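Local coordinates for uncharacterized HTH-type transcriptional regulator YybR (PDB 4A5N), which probably binds DNA as a redox-sensing transcriptional regulator of the MarR/DUF24 (HxlR) type, at residues Asn43-Ile48 against Val82-Thr87. The protein carries 1 engineered substitution. Numbering follows the deposited sequence.
Sequences NEFRRI and VEYSLT
Phe-45 and Tyr-84 meet in the winged helix-turn-helix domain of this MarR-like regulator, where helix 42-48 faces strand 81-86 of the two-stranded antiparallel wing. These two buried side chains make the whole contact between the segments. Both point from their backbones toward the opposite segment. Phe-45 comes in with the rim of its ring: CE2 lies 3.8 Å from CB of Tyr-84, and that methylene carbon meets the phenyl ring edge-on, in the ring plane. The tyrosine ring leans past at a slant, its plane turned 56° from that of the phenyl ring. The rings form an oblique pair, centroids 6.0 Å apart. In Phe-45, CG stands anti to the carbonyl carbon (chi1 -72°), which sends the ring out from the helix to the strand. Leu-31 and Met-35 of helix 28-35 and Leu-57 and Leu-61 of helix 54-66 also touch Phe-45, so the contact belongs to the domain's hydrophobic core. OH of Tyr-84 hydrogen-bonds NE of Arg-72 on the neighbouring strand 70-75, which ties the polar end of the ring to the wing. CE2 of Phe-45 also lies 3.8 Å from CD2 of Tyr-84.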
# COMPACT_ATOMS: atom_id res chain seq x y z
N ASN B 43 13.90 19.43 -6.09
CA ASN B 43 14.49 19.10 -7.39
C ASN B 43 15.14 17.71 -7.50
O ASN B 43 15.17 17.12 -8.58
CB ASN B 43 15.47 20.20 -7.82
CG ASN B 43 14.77 21.47 -8.33
OD1 ASN B 43 15.42 22.49 -8.57
ND2 ASN B 43 13.47 21.41 -8.47
N GLU B 44 15.62 17.15 -6.39
CA GLU B 44 16.16 15.80 -6.42
C GLU B 44 15.04 14.79 -6.64
O GLU B 44 15.24 13.80 -7.34
CB GLU B 44 16.93 15.46 -5.14
CG GLU B 44 18.14 16.34 -4.94
CD GLU B 44 18.99 15.96 -3.74
OE1 GLU B 44 18.60 16.35 -2.62
OE2 GLU B 44 20.06 15.31 -3.93
N PHE B 45 13.89 15.05 -6.03
CA PHE B 45 12.70 14.22 -6.18
C PHE B 45 12.16 14.29 -7.62
O PHE B 45 11.72 13.25 -8.12
CB PHE B 45 11.57 14.64 -5.26
CG PHE B 45 11.78 14.32 -3.81
CD1 PHE B 45 12.09 13.03 -3.39
CD2 PHE B 45 11.57 15.29 -2.86
CE1 PHE B 45 12.21 12.76 -2.02
CE2 PHE B 45 11.68 15.02 -1.50
CZ PHE B 45 11.99 13.75 -1.10
N ARG B 46 12.15 15.48 -8.23
CA ARG B 46 11.70 15.63 -9.62
C ARG B 46 12.56 14.81 -10.58
O ARG B 46 12.07 14.32 -11.62
CB ARG B 46 11.74 17.10 -10.08
CG ARG B 46 10.63 17.99 -9.58
CD ARG B 46 10.97 19.45 -9.85
NE ARG B 46 10.87 19.78 -11.28
CZ ARG B 46 11.28 20.92 -11.83
NH1 ARG B 46 11.82 21.88 -11.08
NH2 ARG B 46 11.14 21.12 -13.15
N ARG B 47 13.85 14.72 -10.28
CA ARG B 47 14.74 13.87 -11.09
C ARG B 47 14.45 12.40 -10.80
O ARG B 47 14.62 11.56 -11.66
CB ARG B 47 16.22 14.16 -10.78
CG ARG B 47 16.66 15.56 -11.15
CD ARG B 47 18.00 15.95 -10.54
NE ARG B 47 18.18 17.36 -10.80
CZ ARG B 47 18.50 18.27 -9.91
NH1 ARG B 47 18.77 17.96 -8.64
NH2 ARG B 47 18.57 19.52 -10.30
N ILE B 48 14.08 12.07 -9.56
CA ILE B 48 13.72 10.68 -9.22
C ILE B 48 12.41 10.30 -9.96
O ILE B 48 12.30 9.18 -10.44
CB ILE B 48 13.68 10.47 -7.67
CG1 ILE B 48 15.10 10.61 -7.10
CG2 ILE B 48 13.10 9.12 -7.27
CD1 ILE B 48 15.13 11.19 -5.69
N VAL B 82 15.21 24.28 0.92
CA VAL B 82 14.24 23.39 1.53
C VAL B 82 14.66 21.92 1.40
O VAL B 82 14.98 21.42 0.29
CB VAL B 82 12.82 23.61 1.02
CG1 VAL B 82 11.86 22.69 1.74
CG2 VAL B 82 12.44 25.06 1.27
N GLU B 83 14.66 21.26 2.55
CA GLU B 83 15.06 19.85 2.66
C GLU B 83 14.01 18.98 3.35
O GLU B 83 13.49 19.36 4.39
CB GLU B 83 16.37 19.76 3.44
CG GLU B 83 17.53 20.39 2.69
CD GLU B 83 18.80 20.40 3.49
OE1 GLU B 83 18.73 20.37 4.74
OE2 GLU B 83 19.87 20.40 2.84
N TYR B 84 13.72 17.85 2.73
CA TYR B 84 12.74 16.86 3.16
C TYR B 84 13.46 15.62 3.70
O TYR B 84 14.36 15.08 3.03
CB TYR B 84 11.86 16.46 1.98
CG TYR B 84 11.10 17.61 1.43
CD1 TYR B 84 9.87 17.96 1.95
CD2 TYR B 84 11.63 18.37 0.39
CE1 TYR B 84 9.17 19.05 1.45
CE2 TYR B 84 10.94 19.46 -0.12
CZ TYR B 84 9.71 19.79 0.43
OH TYR B 84 8.98 20.86 -0.06
N SER B 85 13.05 15.16 4.88
CA SER B 85 13.66 13.99 5.49
C SER B 85 12.61 13.19 6.20
O SER B 85 11.47 13.68 6.43
CB SER B 85 14.71 14.45 6.48
OG SER B 85 14.19 15.42 7.38
N LEU B 86 12.99 11.97 6.59
CA LEU B 86 12.11 11.14 7.38
C LEU B 86 12.23 11.56 8.83
O LEU B 86 13.29 11.81 9.32
CB LEU B 86 12.42 9.65 7.23
CG LEU B 86 12.37 9.00 5.87
CD1 LEU B 86 12.72 7.52 6.00
CD2 LEU B 86 10.96 9.20 5.28
N THR B 87 11.12 11.64 9.50
CA THR B 87 11.10 11.84 10.93
C THR B 87 11.40 10.48 11.57
O THR B 87 11.30 9.43 10.90
CB THR B 87 9.70 12.31 11.38
OG1 THR B 87 8.73 11.30 11.09
CG2 THR B 87 9.32 13.64 10.67